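Local atomic coordinates of GDP-6-deoxy-D-mannose reductase (Pseudomonas aeruginosa, PDB entry 6X3B), a protein that probably reduces GDP-4-dehydro-6-deoxy-D-mannose to GDP-rhamnose with NADPH, supplying a sugar donor for lipopolysaccharide O-antigen synthesis. Residues 116-129 and 169-181. Sequence-based numbering, arbitrary orientation.
Sequences FSGTFLYISSGDVY and EGWRVLVARPFNH. With NDP (NADPH dihydro-nicotinamide-adenine-dinucleotide phosphate), chain E.
The Trp171 indole lies as a lid over the bend at 116-118: Phe116 turns the CD2 edge of its ring toward the face of the six-membered ring in a T-shaped stack (planes at 88°, centroids 5.0 Å apart), while Ser117 CA presses on the five-membered ring in a CH-pi contact. From there strands 119-123 and 172-178 run parallel, neighbours in the central sheet of a Rossmann-type fold, joined by five backbone hydrogen bonds, the first from Phe120 N to Arg172 O and the last from Ser124 N to Ala176 O.

On one sheet face, Leu121 CD1 fits the hollow between Leu174 and Ala176, 3.8 Å from Leu174 CB and 4.1 Å from Ala176 CB; with CG anti to the backbone N (chi1 167°), the side chain leans across to the neighbouring strand. Ile123 CD1 meets the same Ala176 methyl at 3.9 Å, so that methyl is wedged between the two branched chains. Arg172 stretches alongside Thr119, and its NH1 donates a hydrogen bond to Thr119 OG1 (2.8 Å) in the guanidinium plane. Phe120, Tyr122, Val173 and Val175 line the other face, where helix 150-169 covers the two aromatics.

Beyond strand 119-123, Gly126 CA sits over the Phe179 ring, 4.0 Å from its centroid, and Gly126 N donates to Pro178 O from above the carbonyl plane. Val128 CG2 rests on one face of the Arg177 guanidinium; NH1 donates a hydrogen bond to Tyr129 OH (3.0 Å) at the edge of that group, whose plane stands 87° to the phenol ring. Glu159 forms a salt bridge with Arg177 NH2 and a hydrogen bond with Ser124 OG, and Asn246 also holds Tyr129 OH. The Arg177 charge is thus met inside the protein, away from the cofactor, whereas Ser125 and His181, near the ends of the same two strands, touch the nicotinamide.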
loop_
_atom_site.group_PDB
_atom_site.type_symbol
_atom_site.label_atom_id
_atom_site.label_comp_id
_atom_site.label_asym_id
_atom_site.label_seq_id
_atom_site.Cartn_x
_atom_site.Cartn_y
_atom_site.Cartn_z
ATOM N N PHE A 116 -13.130 -10.638 -18.158
ATOM C CA PHE A 116 -11.691 -10.493 -18.306
ATOM C C PHE A 116 -10.966 -11.492 -17.413
ATOM O O PHE A 116 -11.390 -11.768 -16.290
ATOM C CB PHE A 116 -11.269 -9.061 -17.944
ATOM C CG PHE A 116 -9.796 -8.789 -18.108
ATOM C CD1 PHE A 116 -9.253 -8.593 -19.370
ATOM C CD2 PHE A 116 -8.955 -8.693 -16.994
ATOM C CE1 PHE A 116 -7.891 -8.321 -19.533
ATOM C CE2 PHE A 116 -7.591 -8.416 -17.152
ATOM C CZ PHE A 116 -7.058 -8.230 -18.411
ATOM N N SER A 117 -9.874 -12.053 -17.935
ATOM C CA SER A 117 -8.968 -12.849 -17.115
ATOM C C SER A 117 -7.563 -12.826 -17.695
ATOM O O SER A 117 -6.779 -13.750 -17.453
ATOM C CB SER A 117 -9.470 -14.300 -16.962
ATOM O OG SER A 117 -9.513 -14.951 -18.220
ATOM N N GLY A 118 -7.223 -11.770 -18.439
ATOM C CA GLY A 118 -5.932 -11.634 -19.098
ATOM C C GLY A 118 -4.881 -10.879 -18.298
ATOM O O GLY A 118 -4.799 -10.979 -17.070
ATOM N N THR A 119 -4.039 -10.138 -19.011
ATOM C CA THR A 119 -2.895 -9.470 -18.403
ATOM C C THR A 119 -3.267 -8.042 -18.004
ATOM O O THR A 119 -3.836 -7.288 -18.795
ATOM C CB THR A 119 -1.707 -9.482 -19.364
ATOM O OG1 THR A 119 -1.267 -10.841 -19.533
ATOM C CG2 THR A 119 -0.547 -8.658 -18.804
ATOM N N PHE A 120 -2.969 -7.685 -16.767
ATOM C CA PHE A 120 -3.252 -6.354 -16.249
ATOM C C PHE A 120 -1.929 -5.727 -15.835
ATOM O O PHE A 120 -1.324 -6.157 -14.852
ATOM C CB PHE A 120 -4.210 -6.415 -15.059
ATOM C CG PHE A 120 -4.752 -5.070 -14.652
ATOM C CD1 PHE A 120 -4.013 -4.231 -13.833
ATOM C CD2 PHE A 120 -6.002 -4.658 -15.091
ATOM C CE1 PHE A 120 -4.515 -2.973 -13.448
ATOM C CE2 PHE A 120 -6.525 -3.404 -14.706
ATOM C CZ PHE A 120 -5.784 -2.566 -13.907
ATOM N N LEU A 121 -1.489 -4.698 -16.562
ATOM C CA LEU A 121 -0.258 -4.001 -16.220
ATOM C C LEU A 121 -0.634 -2.690 -15.524
ATOM O O LEU A 121 -1.190 -1.778 -16.149
ATOM C CB LEU A 121 0.592 -3.760 -17.464
ATOM C CG LEU A 121 1.754 -2.776 -17.286
ATOM C CD1 LEU A 121 2.760 -3.288 -16.225
ATOM C CD2 LEU A 121 2.455 -2.525 -18.625
ATOM N N TYR A 122 -0.346 -2.613 -14.227
ATOM C CA TYR A 122 -0.614 -1.423 -13.441
ATOM C C TYR A 122 0.599 -0.509 -13.518
ATOM O O TYR A 122 1.730 -0.956 -13.303
ATOM C CB TYR A 122 -0.913 -1.769 -11.982
ATOM C CG TYR A 122 -1.082 -0.516 -11.195
ATOM C CD1 TYR A 122 -2.190 0.291 -11.410
ATOM C CD2 TYR A 122 -0.093 -0.076 -10.317
ATOM C CE1 TYR A 122 -2.351 1.483 -10.721
ATOM C CE2 TYR A 122 -0.241 1.112 -9.620
ATOM C CZ TYR A 122 -1.372 1.892 -9.844
ATOM O OH TYR A 122 -1.541 3.079 -9.163
ATOM N N ILE A 123 0.372 0.760 -13.853
ATOM C CA ILE A 123 1.452 1.723 -13.978
ATOM C C ILE A 123 1.530 2.489 -12.661
ATOM O O ILE A 123 0.652 3.305 -12.342
ATOM C CB ILE A 123 1.261 2.662 -15.182
ATOM C CG1 ILE A 123 1.264 1.862 -16.509
ATOM C CG2 ILE A 123 2.389 3.705 -15.239
ATOM C CD1 ILE A 123 2.341 0.729 -16.589
ATOM N N SER A 124 2.590 2.213 -11.898
ATOM C CA SER A 124 2.849 2.876 -10.623
ATOM C C SER A 124 3.798 4.046 -10.856
ATOM O O SER A 124 3.630 4.795 -11.824
ATOM C CB SER A 124 3.412 1.855 -9.619
ATOM O OG SER A 124 3.602 2.407 -8.320
ATOM N N SER A 125 4.794 4.215 -9.993
ATOM C CA SER A 125 5.742 5.318 -10.112
ATOM C C SER A 125 6.970 5.023 -9.268
ATOM O O SER A 125 6.847 4.466 -8.180
ATOM C CB SER A 125 5.128 6.642 -9.652
ATOM O OG SER A 125 6.145 7.624 -9.525
ATOM N N GLY A 126 8.145 5.399 -9.775
ATOM C CA GLY A 126 9.345 5.333 -8.954
ATOM C C GLY A 126 9.284 6.234 -7.736
ATOM O O GLY A 126 10.143 6.125 -6.856
ATOM N N ASP A 127 8.281 7.113 -7.669
ATOM C CA ASP A 127 8.093 7.980 -6.513
ATOM C C ASP A 127 7.672 7.195 -5.275
ATOM O O ASP A 127 7.791 7.720 -4.169
ATOM C CB ASP A 127 7.059 9.078 -6.864
ATOM C CG ASP A 127 7.071 10.248 -5.889
ATOM O OD1 ASP A 127 8.170 10.693 -5.469
ATOM O OD2 ASP A 127 5.975 10.756 -5.556
ATOM N N VAL A 128 7.207 5.944 -5.420
ATOM C CA VAL A 128 6.840 5.190 -4.217
ATOM C C VAL A 128 8.035 4.943 -3.309
ATOM O O VAL A 128 7.855 4.735 -2.102
ATOM C CB VAL A 128 6.172 3.844 -4.562
ATOM C CG1 VAL A 128 4.877 4.054 -5.348
ATOM C CG2 VAL A 128 7.155 2.949 -5.328
ATOM N N TYR A 129 9.261 4.950 -3.846
ATOM C CA TYR A 129 10.392 4.585 -2.995
ATOM C C TYR A 129 10.661 5.623 -1.908
ATOM O O TYR A 129 11.129 5.258 -0.823
ATOM C CB TYR A 129 11.654 4.359 -3.830
ATOM C CG TYR A 129 11.612 3.090 -4.652
ATOM C CD1 TYR A 129 11.753 1.837 -4.058
ATOM C CD2 TYR A 129 11.434 3.149 -6.031
ATOM C CE1 TYR A 129 11.723 0.671 -4.822
ATOM C CE2 TYR A 129 11.387 1.994 -6.798
ATOM C CZ TYR A 129 11.536 0.765 -6.190
ATOM O OH TYR A 129 11.486 -0.373 -6.950
ATOM N N GLU A 169 -7.650 -13.768 -8.252
ATOM C CA GLU A 169 -8.376 -14.109 -9.476
ATOM C C GLU A 169 -7.578 -14.972 -10.447
ATOM O O GLU A 169 -8.173 -15.526 -11.380
ATOM C CB GLU A 169 -8.832 -12.842 -10.197
ATOM C CG GLU A 169 -9.741 -11.948 -9.338
ATOM C CD GLU A 169 -11.048 -12.634 -8.966
ATOM O OE1 GLU A 169 -11.532 -13.442 -9.775
ATOM O OE2 GLU A 169 -11.597 -12.356 -7.875
ATOM N N GLY A 170 -6.269 -15.102 -10.268
ATOM C CA GLY A 170 -5.456 -15.843 -11.215
ATOM C C GLY A 170 -5.047 -15.076 -12.459
ATOM O O GLY A 170 -4.471 -15.669 -13.371
ATOM N N TRP A 171 -5.326 -13.783 -12.530
ATOM C CA TRP A 171 -4.889 -12.992 -13.673
ATOM C C TRP A 171 -3.379 -12.802 -13.653
ATOM O O TRP A 171 -2.729 -12.848 -12.602
ATOM C CB TRP A 171 -5.555 -11.613 -13.678
ATOM C CG TRP A 171 -7.048 -11.636 -13.679
ATOM C CD1 TRP A 171 -7.853 -12.727 -13.782
ATOM C CD2 TRP A 171 -7.913 -10.506 -13.555
ATOM N NE1 TRP A 171 -9.171 -12.348 -13.729
ATOM C CE2 TRP A 171 -9.235 -10.989 -13.593
ATOM C CE3 TRP A 171 -7.695 -9.129 -13.410
ATOM C CZ2 TRP A 171 -10.346 -10.143 -13.512
ATOM C CZ3 TRP A 171 -8.800 -8.282 -13.320
ATOM C CH2 TRP A 171 -10.107 -8.799 -13.366
ATOM N N ARG A 172 -2.826 -12.554 -14.836
ATOM C CA ARG A 172 -1.426 -12.165 -14.992
ATOM C C ARG A 172 -1.319 -10.666 -14.725
ATOM O O ARG A 172 -1.621 -9.840 -15.597
ATOM C CB ARG A 172 -0.932 -12.514 -16.393
ATOM C CG ARG A 172 0.509 -12.102 -16.675
ATOM C CD ARG A 172 1.068 -12.875 -17.869
ATOM N NE ARG A 172 2.387 -12.419 -18.296
ATOM C CZ ARG A 172 2.576 -11.565 -19.299
ATOM N NH1 ARG A 172 1.526 -11.070 -19.948
ATOM N NH2 ARG A 172 3.798 -11.215 -19.664
ATOM N N VAL A 173 -0.891 -10.307 -13.513
ATOM C CA VAL A 173 -0.764 -8.923 -13.083
ATOM C C VAL A 173 0.706 -8.555 -13.051
ATOM O O VAL A 173 1.531 -9.281 -12.478
ATOM C CB VAL A 173 -1.405 -8.694 -11.705
ATOM C CG1 VAL A 173 -1.151 -7.266 -11.256
ATOM C CG2 VAL A 173 -2.892 -9.004 -11.783
ATOM N N LEU A 174 1.025 -7.418 -13.651
ATOM C CA LEU A 174 2.366 -6.873 -13.666
ATOM C C LEU A 174 2.320 -5.442 -13.146
ATOM O O LEU A 174 1.325 -4.725 -13.329
ATOM C CB LEU A 174 2.939 -6.868 -15.082
ATOM C CG LEU A 174 2.778 -8.173 -15.870
ATOM C CD1 LEU A 174 2.928 -7.868 -17.363
ATOM C CD2 LEU A 174 3.843 -9.165 -15.411
ATOM N N VAL A 175 3.404 -5.029 -12.500
ATOM C CA VAL A 175 3.534 -3.675 -11.985
ATOM C C VAL A 175 4.804 -3.068 -12.563
ATOM O O VAL A 175 5.881 -3.677 -12.507
ATOM C CB VAL A 175 3.556 -3.645 -10.444
ATOM C CG1 VAL A 175 3.984 -2.274 -9.968
ATOM C CG2 VAL A 175 2.183 -3.971 -9.901
ATOM N N ALA A 176 4.680 -1.868 -13.112
ATOM C CA ALA A 176 5.826 -1.099 -13.551
ATOM C C ALA A 176 5.966 0.127 -12.665
ATOM O O ALA A 176 4.967 0.789 -12.371
ATOM C CB ALA A 176 5.666 -0.669 -15.009
ATOM N N ARG A 177 7.205 0.448 -12.266
ATOM C CA ARG A 177 7.533 1.676 -11.523
ATOM C C ARG A 177 8.413 2.558 -12.399
ATOM O O ARG A 177 9.648 2.468 -12.345
ATOM C CB ARG A 177 8.235 1.372 -10.192
ATOM C CG ARG A 177 7.333 0.663 -9.182
ATOM C CD ARG A 177 8.105 0.168 -7.950
ATOM N NE ARG A 177 7.188 -0.349 -6.944
ATOM C CZ ARG A 177 7.585 -0.989 -5.847
ATOM N NH1 ARG A 177 8.884 -1.207 -5.646
ATOM N NH2 ARG A 177 6.690 -1.410 -4.958
ATOM N N PRO A 178 7.838 3.393 -13.252
ATOM C CA PRO A 178 8.667 4.248 -14.108
ATOM C C PRO A 178 9.242 5.402 -13.313
ATOM O O PRO A 178 8.595 5.949 -12.412
ATOM C CB PRO A 178 7.680 4.750 -15.165
ATOM C CG PRO A 178 6.345 4.757 -14.419
ATOM C CD PRO A 178 6.397 3.541 -13.532
ATOM N N PHE A 179 10.471 5.773 -13.658
ATOM C CA PHE A 179 11.071 6.946 -13.042
ATOM C C PHE A 179 10.775 8.150 -13.942
ATOM O O PHE A 179 9.713 8.188 -14.572
ATOM C CB PHE A 179 12.563 6.681 -12.771
ATOM C CG PHE A 179 12.800 5.723 -11.594
ATOM C CD1 PHE A 179 12.230 4.456 -11.587
ATOM C CD2 PHE A 179 13.554 6.111 -10.492
ATOM C CE1 PHE A 179 12.433 3.570 -10.516
ATOM C CE2 PHE A 179 13.770 5.238 -9.425
ATOM C CZ PHE A 179 13.198 3.964 -9.432
ATOM N N ASN A 180 11.647 9.156 -13.927
ATOM C CA ASN A 180 11.387 10.425 -14.660
ATOM C C ASN A 180 11.138 10.199 -16.157
ATOM O O ASN A 180 11.885 9.433 -16.776
ATOM C CB ASN A 180 12.445 11.487 -14.361
ATOM C CG ASN A 180 12.338 12.006 -12.944
ATOM O OD1 ASN A 180 12.664 11.299 -11.999
ATOM N ND2 ASN A 180 11.866 13.232 -12.791
ATOM N N HIS A 181 10.149 10.850 -16.715
ATOM C CA HIS A 181 9.766 10.791 -18.150
ATOM C C HIS A 181 10.149 12.108 -18.827
ATOM O O HIS A 181 10.083 13.152 -18.165
ATOM C CB HIS A 181 8.239 10.765 -18.317
ATOM C CG HIS A 181 7.536 9.497 -17.971
ATOM N ND1 HIS A 181 7.790 8.803 -16.818
ATOM C CD2 HIS A 181 6.534 8.840 -18.589
ATOM C CE1 HIS A 181 7.004 7.752 -16.752
ATOM N NE2 HIS A 181 6.223 7.757 -17.825
HETATM P PA NDP E . -1.975 12.536 -17.002
HETATM O O1A NDP E . -2.386 13.242 -15.755
HETATM O O2A NDP E . -1.356 13.333 -18.101
HETATM O O5B NDP E . -3.218 11.710 -17.583
HETATM C C5B NDP E . -4.164 11.123 -16.657
HETATM C C4B NDP E . -5.243 10.417 -17.439
HETATM O O4B NDP E . -6.180 9.805 -16.516
HETATM C C3B NDP E . -6.084 11.300 -18.373
HETATM O O3B NDP E . -6.331 10.641 -19.609
HETATM C C2B NDP E . -7.360 11.522 -17.571
HETATM O O2B NDP E . -8.468 11.742 -18.441
HETATM C C1B NDP E . -7.491 10.178 -16.869
HETATM N N9A NDP E . -8.309 10.219 -15.665
HETATM C C8A NDP E . -8.080 10.967 -14.537
HETATM N N7A NDP E . -8.992 10.804 -13.613
HETATM C C5A NDP E . -9.881 9.893 -14.164
HETATM C C6A NDP E . -11.067 9.310 -13.682
HETATM N N6A NDP E . -11.550 9.600 -12.477
HETATM N N1A NDP E . -11.720 8.437 -14.484
HETATM C C2A NDP E . -11.199 8.177 -15.689
HETATM N N3A NDP E . -10.094 8.661 -16.250
HETATM C C4A NDP E . -9.471 9.524 -15.430
HETATM O O3 NDP E . -0.971 11.349 -16.618
HETATM P PN NDP E . 0.400 10.881 -17.300
HETATM O O1N NDP E . 0.103 10.412 -18.685
HETATM O O2N NDP E . 1.413 11.960 -17.118
HETATM O O5D NDP E . 0.791 9.626 -16.384
HETATM C C5D NDP E . 0.406 8.300 -16.818
HETATM C C4D NDP E . 0.699 7.317 -15.712
HETATM O O4D NDP E . 2.124 7.320 -15.441
HETATM C C3D NDP E . 0.010 7.601 -14.370
HETATM O O3D NDP E . -0.409 6.397 -13.742
HETATM C C2D NDP E . 1.115 8.309 -13.590
HETATM O O2D NDP E . 0.959 8.197 -12.184
HETATM C C1D NDP E . 2.361 7.578 -14.079
HETATM N N1N NDP E . 3.596 8.408 -13.956
HETATM C C2N NDP E . 3.818 9.470 -14.789
HETATM C C3N NDP E . 5.009 10.145 -14.792
HETATM C C7N NDP E . 5.081 11.430 -15.524
HETATM O O7N NDP E . 6.115 12.105 -15.477
HETATM N N7N NDP E . 4.020 11.819 -16.217
HETATM C C4N NDP E . 6.162 9.550 -14.060
HETATM C C5N NDP E . 5.792 8.446 -13.161
HETATM C C6N NDP E . 4.533 8.114 -12.995
HETATM P P2B NDP E . -9.098 13.214 -18.229
HETATM O O1X NDP E . -10.253 13.307 -19.203
HETATM O O2X NDP E . -9.556 13.301 -16.789
HETATM O O3X NDP E . -8.003 14.212 -18.542
HETATM O O HOH W 1 -4.227 -14.058 -17.231
#